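Side-chain contacts in Plm1 (Streptomyces sp. HK803, PDB 4HXY), which probably reduces, with NADPH, the beta-keto group of the polyketide intermediate made by the first module of phoslactomycin biosynthesis: residues D104-G109 and K300-L305; F320-G325 and A333-G338; C341-A346 and A356-W361. One frame throughout, in Å; residues are numbered along the deposited sequence.

Interaction 1: D104-G109 and K300-L305; sequences DVRAAG and KVEGAL. With NDP (NADPH dihydro-nicotinamide-adenine-dinucleotide phosphate), chain C.
E302 OE2 is gripped by both terminal nitrogens of R106. The R106 NH2 to E302 OE2 bond is short, 2.7 Å, and nearly straight, at 169°. The contact is an end-on bidentate salt bridge between helix 105-120 and helix 290-310, the latter part of the NADPH-binding Rossmann fold of this ketoreductase. R106 NH1 goes to the other oxygen, E302 OE1, at 3.2 Å and 173°. A second contact, R106 NH1 to E302 OE2, is bent and weak. Each carboxylate oxygen uses its syn lone pair, and the guanidinium and carboxylate planes differ by only 4°. This flat pairing should restrain rotation at both ends.

The R106 chain is extended from CG to NE, which carries the guanidinium across to the other helix. E302 instead bends at its second torsion, and its carboxylate comes round to meet the arginine. L305 CD1 covers one face of the guanidinium, 3.5 Å from R106 NH1. Beside this polar pair, V105 CG1 and L305 CD2 make a looser apolar contact at 4.2 Å. The two short helix segments run nearly antiparallel, with axes 12.1 Å apart. The R106–E302 pair and the V105–L305 pair bridge that spacing together, and helix 333-351 touches both partners through A108 and A304.

D104 caps the start of its helix: A107 N donates to D104 OD1 at 3.0 Å, from well above the carboxylate plane. The other segment reaches the cofactor. K300 bends at chi3 and chi4 and is also hydrogen-bonded to N339. Its ammonium holds both hydroxyls of the nicotinamide ribose, K300 NZ lying 2.9 Å from NDP O3D and 3.0 Å from NDP O2D.

Interaction 2: F320-G325 and A333-G338; sequences FSSISG and AGYAAG. With NDP (NADPH dihydro-nicotinamide-adenine-dinucleotide phosphate), chain C.
Y335 CG stands anti to its backbone nitrogen (chi1 -173°), which swings the ring off helix 333-351 toward S322 and S324. S322 takes a similar first torsion (chi1 174°), with OG beside its own carbonyl carbon. The approach of S322 OG to the ring is oblique. S322 OG is 3.6 Å from Y335 CE2, and S324 CB is equally close to Y335 CD2. Neither serine hydroxyl bonds directly to the tyrosine.

The link is a water. It lies in the plane of the Y335 ring, at its edge, 2.6 Å from Y335 OH, and is also hydrogen-bonded to S322 OG. On its other side the phenol meets the cofactor. Y335 OH and NDP O2D share a hydrogen bond of 2.8 Å, and this ribose oxygen too lies near the ring plane.

S322 OG has a second task. It accepts from S324 N in a straight bond (169°), capping the turn from strand 316-322 into the short helix that follows. S324 OG bonds to Q332. It also touches A336 CB, which sits 3.3 Å from S324 O. Packing is close here: G325 CA is 3.5 Å from A336 O. On the cofactor side, S321 O is 3.1 Å from NDP C6N of the nicotinamide, and the F320 ring has NDP O4D near its plane.

S322 and Y335 probably correspond to the serine and tyrosine of the short-chain dehydrogenase/reductase active site, with N339 one helix turn beyond the tyrosine. The bridging water is 3.4 Å from NDP C4N, the carbon that gives up hydride in such enzymes. Its place is consistent with that of the substrate carbonyl oxygen, which both hydroxyls could polarise during reduction.

Interaction 3: C341-A346 and A356-W361; sequences CLDALA and AVSVAW
D343 OD1 accepts a hydrogen bond of 2.7 Å from S358 OG, joining the helix to the strand. The oxygen uses its anti lone pair, on the side away from OD2. S358 points to the helix, and its OG, anti to the backbone nitrogen (chi1 -176°), reaches D343 and also lies 3.9 Å from L342 CB. D343 starts off along the flank of the helix, and only its carboxylate end comes in to meet the strand.

One turn further on, A346 packs its CB against the strand. This CB is 3.8 Å from S358 N and 3.9 Å from S358 CB. At the start of the strand, A356 CB lies 4.0 Å from A346 CB and 3.7 Å from A346 O. These small side chains permit a close approach: the axes of the short segments come within 7.2 Å and run at 151°, roughly antiparallel.

Beyond this shell, S321 of the neighbouring strand also hydrogen-bonds to D343 OD1. That oxygen is thus hydrogen-bonded to two serine hydroxyls, one from each strand, and S321 OG also to N339 O. With an alanine in place of D343, the buried S358 hydroxyl would probably lose its acceptor and be free to turn, and S321 would lose one of its partners. S358 N is held by D406, and L319 packs on both L342 and S358. Further along the strand, W361 meets F320 and W364 edge-to-face beside the cofactor.

Helix 333-351 thus lies on strand 357-361, which runs parallel to strand 316-322. Strand, helix and strand form the beta-alpha-beta crossover of a Rossmann fold, as expected of a short-chain dehydrogenase/reductase.

The three contacts lie close together, with centres 10 to 11 Å apart, and follow one another in series along the chain. Helix 333-351 is common to interactions 2 and 3. Its first turns bear on the active-site region, and its later turns lie on strand 357-361. That strand is the parallel neighbour of strand 316-322 from interaction 2, and S321 N is 2.8 Å from V359 O between them. Interaction 1 adds helix 290-310, which leads into strand 316-322, and ties it to helix 105-120, far off in the sequence. Interactions 1 and 2 both touch NADPH; interaction 3 reaches it through W361, which its contact does not use.

Interaction 1: D104-G109 and K300-L305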
loop_
_atom_site.group_PDB
_atom_site.type_symbol
_atom_site.label_atom_id
_atom_site.label_comp_id
_atom_site.label_asym_id
_atom_site.label_seq_id
_atom_site.Cartn_x
_atom_site.Cartn_y
_atom_site.Cartn_z
ATOM N N ASP A 104 1.610 11.948 2.331
ATOM C CA ASP A 104 2.723 11.598 3.205
ATOM C C ASP A 104 2.890 10.094 3.035
ATOM O O ASP A 104 2.020 9.321 3.449
ATOM C CB ASP A 104 2.400 11.961 4.664
ATOM C CG ASP A 104 3.497 11.588 5.655
ATOM O OD1 ASP A 104 4.283 10.645 5.445
ATOM O OD2 ASP A 104 3.537 12.242 6.726
ATOM N N VAL A 105 3.986 9.688 2.394
ATOM C CA VAL A 105 4.184 8.283 2.041
ATOM C C VAL A 105 4.272 7.427 3.298
ATOM O O VAL A 105 3.640 6.376 3.392
ATOM C CB VAL A 105 5.430 8.121 1.141
ATOM C CG1 VAL A 105 5.873 6.647 1.021
ATOM C CG2 VAL A 105 5.155 8.752 -0.222
ATOM N N ARG A 106 5.041 7.877 4.279
ATOM C CA ARG A 106 5.228 7.068 5.485
ATOM C C ARG A 106 3.953 6.956 6.330
ATOM O O ARG A 106 3.672 5.906 6.901
ATOM C CB ARG A 106 6.417 7.579 6.277
ATOM C CG ARG A 106 7.698 7.348 5.475
ATOM C CD ARG A 106 8.938 7.610 6.271
ATOM N NE ARG A 106 10.136 7.652 5.428
ATOM C CZ ARG A 106 10.753 6.597 4.882
ATOM N NH1 ARG A 106 11.843 6.793 4.152
ATOM N NH2 ARG A 106 10.313 5.351 5.051
ATOM N N ALA A 107 3.163 8.015 6.373
ATOM C CA ALA A 107 1.913 7.987 7.113
ATOM C C ALA A 107 0.933 6.979 6.531
ATOM O O ALA A 107 0.163 6.333 7.265
ATOM C CB ALA A 107 1.260 9.367 7.145
ATOM N N ALA A 108 0.922 6.872 5.203
ATOM C CA ALA A 108 0.074 5.887 4.518
ATOM C C ALA A 108 0.356 4.448 4.972
ATOM O O ALA A 108 -0.562 3.622 5.054
ATOM C CB ALA A 108 0.217 6.023 2.974
ATOM N N GLY A 109 1.611 4.150 5.284
ATOM C CA GLY A 109 1.994 2.836 5.798
ATOM C C GLY A 109 1.309 2.456 7.102
ATOM O O GLY A 109 1.050 1.284 7.366
ATOM N N LYS A 300 10.594 -2.610 -1.346
ATOM C CA LYS A 300 9.379 -2.040 -1.914
ATOM C C LYS A 300 9.343 -0.527 -1.695
ATOM O O LYS A 300 9.279 0.244 -2.654
ATOM C CB LYS A 300 8.154 -2.757 -1.325
ATOM C CG LYS A 300 6.858 -2.377 -1.975
ATOM C CD LYS A 300 5.710 -3.322 -1.542
ATOM C CE LYS A 300 5.669 -4.651 -2.337
ATOM N NZ LYS A 300 5.217 -4.482 -3.738
ATOM N N VAL A 301 9.461 -0.091 -0.440
ATOM C CA VAL A 301 9.291 1.327 -0.083
ATOM C C VAL A 301 10.560 2.158 -0.293
ATOM O O VAL A 301 10.536 3.203 -0.958
ATOM C CB VAL A 301 8.791 1.508 1.335
ATOM C CG1 VAL A 301 8.568 2.988 1.634
ATOM C CG2 VAL A 301 7.481 0.738 1.544
ATOM N N GLU A 302 11.660 1.737 0.314
ATOM C CA GLU A 302 12.895 2.497 0.185
ATOM C C GLU A 302 13.399 2.467 -1.275
ATOM O O GLU A 302 13.904 3.482 -1.764
ATOM C CB GLU A 302 13.948 2.013 1.195
ATOM C CG GLU A 302 13.470 2.090 2.674
ATOM C CD GLU A 302 12.899 3.458 3.095
ATOM O OE1 GLU A 302 13.500 4.506 2.745
ATOM O OE2 GLU A 302 11.836 3.487 3.772
ATOM N N GLY A 303 13.253 1.332 -1.960
ATOM C CA GLY A 303 13.503 1.252 -3.406
ATOM C C GLY A 303 12.695 2.253 -4.214
ATOM O O GLY A 303 13.221 2.975 -5.050
ATOM N N ALA A 304 11.390 2.304 -3.980
ATOM C CA ALA A 304 10.545 3.227 -4.716
ATOM C C ALA A 304 10.894 4.687 -4.460
ATOM O O ALA A 304 10.886 5.500 -5.403
ATOM C CB ALA A 304 9.083 2.966 -4.400
ATOM N N LEU A 305 11.188 5.018 -3.198
ATOM C CA LEU A 305 11.534 6.372 -2.814
ATOM C C LEU A 305 12.854 6.770 -3.462
ATOM O O LEU A 305 13.014 7.908 -3.898
ATOM C CB LEU A 305 11.654 6.507 -1.303
ATOM C CG LEU A 305 10.300 6.522 -0.585
ATOM C CD1 LEU A 305 10.482 6.291 0.924
ATOM C CD2 LEU A 305 9.462 7.772 -0.846
HETATM P PA NDP C . 9.176 -12.559 -6.974
HETATM O O1A NDP C . 9.208 -13.600 -8.042
HETATM O O2A NDP C . 9.713 -12.911 -5.619
HETATM O O5B NDP C . 9.941 -11.257 -7.492
HETATM C C5B NDP C . 10.431 -10.304 -6.571
HETATM C C4B NDP C . 11.706 -9.735 -7.120
HETATM O O4B NDP C . 12.207 -8.734 -6.258
HETATM C C3B NDP C . 12.810 -10.758 -7.239
HETATM O O3B NDP C . 13.368 -10.642 -8.563
HETATM C C2B NDP C . 13.830 -10.369 -6.193
HETATM O O2B NDP C . 15.071 -10.795 -6.715
HETATM C C1B NDP C . 13.610 -8.859 -6.158
HETATM N N9A NDP C . 14.118 -8.155 -4.987
HETATM C C8A NDP C . 13.800 -8.358 -3.662
HETATM N N7A NDP C . 14.517 -7.500 -2.904
HETATM C C5A NDP C . 15.279 -6.723 -3.740
HETATM C C6A NDP C . 16.178 -5.689 -3.533
HETATM N N6A NDP C . 16.501 -5.204 -2.339
HETATM N N1A NDP C . 16.795 -5.132 -4.639
HETATM C C2A NDP C . 16.493 -5.568 -5.924
HETATM N N3A NDP C . 15.610 -6.594 -6.142
HETATM C C4A NDP C . 15.015 -7.144 -5.050
HETATM O O3 NDP C . 7.677 -12.021 -6.736
HETATM P PN NDP C . 6.571 -11.681 -7.819
HETATM O O1N NDP C . 5.388 -12.506 -7.482
HETATM O O2N NDP C . 7.065 -11.681 -9.209
HETATM O O5D NDP C . 6.093 -10.218 -7.388
HETATM C C5D NDP C . 6.771 -9.064 -7.814
HETATM C C4D NDP C . 6.035 -7.851 -7.269
HETATM O O4D NDP C . 4.646 -7.951 -7.531
HETATM C C3D NDP C . 6.174 -7.728 -5.770
HETATM O O3D NDP C . 6.500 -6.410 -5.444
HETATM C C2D NDP C . 4.805 -8.067 -5.220
HETATM O O2D NDP C . 4.519 -7.422 -3.996
HETATM C C1D NDP C . 3.897 -7.672 -6.367
HETATM N N1N NDP C . 2.662 -8.467 -6.390
HETATM C C2N NDP C . 2.684 -9.784 -6.749
HETATM C C3N NDP C . 1.562 -10.606 -6.629
HETATM C C7N NDP C . 1.569 -12.011 -7.091
HETATM O O7N NDP C . 0.343 -12.637 -7.119
HETATM N N7N NDP C . 2.650 -12.699 -7.426
HETATM C C4N NDP C . 0.229 -9.944 -6.409
HETATM C C5N NDP C . 0.313 -8.500 -6.039
HETATM C C6N NDP C . 1.508 -7.819 -6.065
HETATM P P2B NDP C . 16.404 -10.906 -5.837
HETATM O O1X NDP C . 17.406 -11.560 -6.760
HETATM O O2X NDP C . 16.157 -11.750 -4.578
HETATM O O3X NDP C . 16.834 -9.569 -5.392
#

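Interaction 2: F320-G325 and A333-G338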
loop_
_atom_site.group_PDB
_atom_site.type_symbol
_atom_site.label_atom_id
_atom_site.label_comp_id
_atom_site.label_asym_id
_atom_site.label_seq_id
_atom_site.Cartn_x
_atom_site.Cartn_y
_atom_site.Cartn_z
ATOM N N PHE A 320 4.162 -1.790 -8.673
ATOM C CA PHE A 320 3.370 -2.992 -8.463
ATOM C C PHE A 320 3.029 -3.130 -6.987
ATOM O O PHE A 320 3.866 -3.526 -6.158
ATOM C CB PHE A 320 4.115 -4.212 -8.977
ATOM C CG PHE A 320 3.886 -4.501 -10.434
ATOM C CD1 PHE A 320 3.601 -3.502 -11.347
ATOM C CD2 PHE A 320 3.906 -5.811 -10.876
ATOM C CE1 PHE A 320 3.357 -3.793 -12.691
ATOM C CE2 PHE A 320 3.652 -6.121 -12.216
ATOM C CZ PHE A 320 3.396 -5.110 -13.128
ATOM N N SER A 321 1.800 -2.743 -6.666
ATOM C CA SER A 321 1.273 -2.846 -5.343
ATOM C C SER A 321 0.389 -4.094 -5.215
ATOM O O SER A 321 0.423 -4.967 -6.074
ATOM C CB SER A 321 0.527 -1.547 -5.008
ATOM O OG SER A 321 0.094 -1.529 -3.667
ATOM N N SER A 322 -0.400 -4.167 -4.157
ATOM C CA SER A 322 -1.165 -5.373 -3.825
ATOM C C SER A 322 -2.460 -5.009 -3.133
ATOM O O SER A 322 -2.505 -4.003 -2.409
ATOM C CB SER A 322 -0.375 -6.265 -2.870
ATOM O OG SER A 322 -1.170 -7.372 -2.438
ATOM N N ILE A 323 -3.481 -5.850 -3.329
ATOM C CA ILE A 323 -4.712 -5.817 -2.494
ATOM C C ILE A 323 -4.396 -5.825 -0.992
ATOM O O ILE A 323 -5.168 -5.325 -0.187
ATOM C CB ILE A 323 -5.667 -6.960 -2.856
ATOM C CG1 ILE A 323 -4.948 -8.316 -2.832
ATOM C CG2 ILE A 323 -6.293 -6.661 -4.230
ATOM C CD1 ILE A 323 -5.875 -9.527 -2.901
ATOM N N SER A 324 -3.249 -6.363 -0.611
ATOM C CA SER A 324 -2.860 -6.378 0.810
ATOM C C SER A 324 -2.839 -4.982 1.402
ATOM O O SER A 324 -3.249 -4.766 2.545
ATOM C CB SER A 324 -1.497 -7.044 0.991
ATOM O OG SER A 324 -1.195 -7.162 2.362
ATOM N N GLY A 325 -2.375 -4.014 0.617
ATOM C CA GLY A 325 -2.314 -2.640 1.082
ATOM C C GLY A 325 -3.629 -1.903 0.933
ATOM O O GLY A 325 -3.728 -0.717 1.303
ATOM N N ALA A 333 1.260 -7.627 7.870
ATOM C CA ALA A 333 1.474 -6.257 8.357
ATOM C C ALA A 333 2.519 -5.451 7.562
ATOM O O ALA A 333 2.226 -4.343 7.109
ATOM C CB ALA A 333 1.837 -6.264 9.849
ATOM N N GLY A 334 3.723 -6.000 7.394
ATOM C CA GLY A 334 4.787 -5.307 6.679
ATOM C C GLY A 334 4.541 -5.221 5.185
ATOM O O GLY A 334 4.857 -4.219 4.548
ATOM N N TYR A 335 3.980 -6.288 4.625
ATOM C CA TYR A 335 3.671 -6.329 3.197
ATOM C C TYR A 335 2.589 -5.284 2.906
ATOM O O TYR A 335 2.701 -4.460 1.998
ATOM C CB TYR A 335 3.199 -7.711 2.824
ATOM C CG TYR A 335 3.004 -7.947 1.352
ATOM C CD1 TYR A 335 4.033 -7.751 0.452
ATOM C CD2 TYR A 335 1.789 -8.409 0.877
ATOM C CE1 TYR A 335 3.863 -7.993 -0.907
ATOM C CE2 TYR A 335 1.595 -8.639 -0.461
ATOM C CZ TYR A 335 2.644 -8.446 -1.351
ATOM O OH TYR A 335 2.436 -8.698 -2.671
ATOM N N ALA A 336 1.545 -5.301 3.716
ATOM C CA ALA A 336 0.441 -4.344 3.570
ATOM C C ALA A 336 0.934 -2.907 3.723
ATOM O O ALA A 336 0.554 -2.021 2.970
ATOM C CB ALA A 336 -0.682 -4.643 4.614
ATOM N N ALA A 337 1.778 -2.670 4.718
ATOM C CA ALA A 337 2.278 -1.325 4.964
ATOM C C ALA A 337 3.045 -0.815 3.746
ATOM O O ALA A 337 2.837 0.307 3.283
ATOM C CB ALA A 337 3.164 -1.311 6.197
ATOM N N GLY A 338 3.914 -1.653 3.213
ATOM C CA GLY A 338 4.743 -1.254 2.080
ATOM C C GLY A 338 3.914 -0.947 0.862
ATOM O O GLY A 338 4.192 0.002 0.128
HETATM P PA NDP C . 9.176 -12.559 -6.974
HETATM O O1A NDP C . 9.208 -13.600 -8.042
HETATM O O2A NDP C . 9.713 -12.911 -5.619
HETATM O O5B NDP C . 9.941 -11.257 -7.492
HETATM C C5B NDP C . 10.431 -10.304 -6.571
HETATM C C4B NDP C . 11.706 -9.735 -7.120
HETATM O O4B NDP C . 12.207 -8.734 -6.258
HETATM C C3B NDP C . 12.810 -10.758 -7.239
HETATM O O3B NDP C . 13.368 -10.642 -8.563
HETATM C C2B NDP C . 13.830 -10.369 -6.193
HETATM O O2B NDP C . 15.071 -10.795 -6.715
HETATM C C1B NDP C . 13.610 -8.859 -6.158
HETATM N N9A NDP C . 14.118 -8.155 -4.987
HETATM C C8A NDP C . 13.800 -8.358 -3.662
HETATM N N7A NDP C . 14.517 -7.500 -2.904
HETATM C C5A NDP C . 15.279 -6.723 -3.740
HETATM C C6A NDP C . 16.178 -5.689 -3.533
HETATM N N6A NDP C . 16.501 -5.204 -2.339
HETATM N N1A NDP C . 16.795 -5.132 -4.639
HETATM C C2A NDP C . 16.493 -5.568 -5.924
HETATM N N3A NDP C . 15.610 -6.594 -6.142
HETATM C C4A NDP C . 15.015 -7.144 -5.050
HETATM O O3 NDP C . 7.677 -12.021 -6.736
HETATM P PN NDP C . 6.571 -11.681 -7.819
HETATM O O1N NDP C . 5.388 -12.506 -7.482
HETATM O O2N NDP C . 7.065 -11.681 -9.209
HETATM O O5D NDP C . 6.093 -10.218 -7.388
HETATM C C5D NDP C . 6.771 -9.064 -7.814
HETATM C C4D NDP C . 6.035 -7.851 -7.269
HETATM O O4D NDP C . 4.646 -7.951 -7.531
HETATM C C3D NDP C . 6.174 -7.728 -5.770
HETATM O O3D NDP C . 6.500 -6.410 -5.444
HETATM C C2D NDP C . 4.805 -8.067 -5.220
HETATM O O2D NDP C . 4.519 -7.422 -3.996
HETATM C C1D NDP C . 3.897 -7.672 -6.367
HETATM N N1N NDP C . 2.662 -8.467 -6.390
HETATM C C2N NDP C . 2.684 -9.784 -6.749
HETATM C C3N NDP C . 1.562 -10.606 -6.629
HETATM C C7N NDP C . 1.569 -12.011 -7.091
HETATM O O7N NDP C . 0.343 -12.637 -7.119
HETATM N N7N NDP C . 2.650 -12.699 -7.426
HETATM C C4N NDP C . 0.229 -9.944 -6.409
HETATM C C5N NDP C . 0.313 -8.500 -6.039
HETATM C C6N NDP C . 1.508 -7.819 -6.065
HETATM P P2B NDP C . 16.404 -10.906 -5.837
HETATM O O1X NDP C . 17.406 -11.560 -6.760
HETATM O O2X NDP C . 16.157 -11.750 -4.578
HETATM O O3X NDP C . 16.834 -9.569 -5.392
HETATM O O HOH W 1 0.037 -9.710 -3.021
#

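Interaction 3: C341-A346 and A356-W361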
loop_
_atom_site.group_PDB
_atom_site.type_symbol
_atom_site.label_atom_id
_atom_site.label_comp_id
_atom_site.label_asym_id
_atom_site.label_seq_id
_atom_site.Cartn_x
_atom_site.Cartn_y
_atom_site.Cartn_z
ATOM N N CYS A 341 2.199 2.329 1.181
ATOM C CA CYS A 341 3.188 3.366 0.884
ATOM C C CYS A 341 3.325 3.614 -0.613
ATOM O O CYS A 341 3.427 4.771 -1.044
ATOM C CB CYS A 341 4.539 3.017 1.482
ATOM S SG CYS A 341 4.630 3.124 3.296
ATOM N N LEU A 342 3.350 2.544 -1.402
ATOM C CA LEU A 342 3.476 2.690 -2.865
ATOM C C LEU A 342 2.324 3.502 -3.422
ATOM O O LEU A 342 2.511 4.390 -4.241
ATOM C CB LEU A 342 3.497 1.336 -3.562
ATOM C CG LEU A 342 4.719 0.461 -3.387
ATOM C CD1 LEU A 342 4.559 -0.808 -4.240
ATOM C CD2 LEU A 342 6.004 1.235 -3.740
ATOM N N ASP A 343 1.109 3.211 -2.967
ATOM C CA ASP A 343 -0.053 3.906 -3.502
ATOM C C ASP A 343 0.076 5.388 -3.192
ATOM O O ASP A 343 -0.242 6.227 -4.031
ATOM C CB ASP A 343 -1.348 3.325 -2.912
ATOM C CG ASP A 343 -1.506 1.829 -3.189
ATOM O OD1 ASP A 343 -0.807 1.290 -4.086
ATOM O OD2 ASP A 343 -2.352 1.165 -2.518
ATOM N N ALA A 344 0.579 5.715 -1.996
ATOM C CA ALA A 344 0.744 7.123 -1.613
ATOM C C ALA A 344 1.832 7.809 -2.413
ATOM O O ALA A 344 1.681 8.967 -2.764
ATOM C CB ALA A 344 1.026 7.283 -0.128
ATOM N N LEU A 345 2.918 7.090 -2.696
ATOM C CA LEU A 345 4.008 7.653 -3.479
ATOM C C LEU A 345 3.510 8.000 -4.886
ATOM O O LEU A 345 3.868 9.054 -5.404
ATOM C CB LEU A 345 5.179 6.690 -3.567
ATOM C CG LEU A 345 6.337 7.146 -4.431
ATOM C CD1 LEU A 345 6.916 8.469 -3.947
ATOM C CD2 LEU A 345 7.377 6.025 -4.464
ATOM N N ALA A 346 2.688 7.149 -5.502
ATOM C CA ALA A 346 2.169 7.489 -6.819
ATOM C C ALA A 346 1.369 8.786 -6.750
ATOM O O ALA A 346 1.498 9.636 -7.630
ATOM C CB ALA A 346 1.350 6.359 -7.428
ATOM N N ALA A 356 2.803 8.810 -12.757
ATOM C CA ALA A 356 2.950 7.672 -11.842
ATOM C C ALA A 356 1.653 6.918 -11.732
ATOM O O ALA A 356 0.586 7.518 -11.714
ATOM C CB ALA A 356 3.392 8.118 -10.448
ATOM N N VAL A 357 1.732 5.592 -11.698
ATOM C CA VAL A 357 0.598 4.761 -11.344
ATOM C C VAL A 357 1.037 3.630 -10.429
ATOM O O VAL A 357 2.098 3.037 -10.635
ATOM C CB VAL A 357 -0.129 4.204 -12.561
ATOM C CG1 VAL A 357 0.799 3.305 -13.451
ATOM C CG2 VAL A 357 -1.457 3.481 -12.109
ATOM N N SER A 358 0.203 3.349 -9.427
ATOM C CA SER A 358 0.388 2.196 -8.564
ATOM C C SER A 358 -0.777 1.268 -8.781
ATOM O O SER A 358 -1.925 1.648 -8.528
ATOM C CB SER A 358 0.451 2.618 -7.107
ATOM O OG SER A 358 0.723 1.505 -6.260
ATOM N N VAL A 359 -0.517 0.063 -9.264
ATOM C CA VAL A 359 -1.610 -0.893 -9.476
ATOM C C VAL A 359 -1.602 -1.858 -8.304
ATOM O O VAL A 359 -0.603 -2.552 -8.089
ATOM C CB VAL A 359 -1.457 -1.693 -10.787
ATOM C CG1 VAL A 359 -2.604 -2.671 -10.965
ATOM C CG2 VAL A 359 -1.419 -0.759 -12.009
ATOM N N ALA A 360 -2.720 -1.905 -7.573
ATOM C CA ALA A 360 -2.869 -2.816 -6.431
ATOM C C ALA A 360 -3.434 -4.129 -6.970
ATOM O O ALA A 360 -4.634 -4.299 -7.137
ATOM C CB ALA A 360 -3.753 -2.190 -5.382
ATOM N N TRP A 361 -2.535 -5.043 -7.300
ATOM C CA TRP A 361 -2.903 -6.325 -7.857
ATOM C C TRP A 361 -3.453 -7.343 -6.836
ATOM O O TRP A 361 -2.915 -7.519 -5.723
ATOM C CB TRP A 361 -1.670 -6.972 -8.456
ATOM C CG TRP A 361 -1.025 -6.203 -9.550
ATOM C CD1 TRP A 361 0.182 -5.572 -9.511
ATOM C CD2 TRP A 361 -1.494 -6.090 -10.888
ATOM N NE1 TRP A 361 0.465 -5.028 -10.730
ATOM C CE2 TRP A 361 -0.551 -5.335 -11.595
ATOM C CE3 TRP A 361 -2.637 -6.514 -11.535
ATOM C CZ2 TRP A 361 -0.717 -5.007 -12.943
ATOM C CZ3 TRP A 361 -2.799 -6.222 -12.868
ATOM C CH2 TRP A 361 -1.850 -5.456 -13.559
#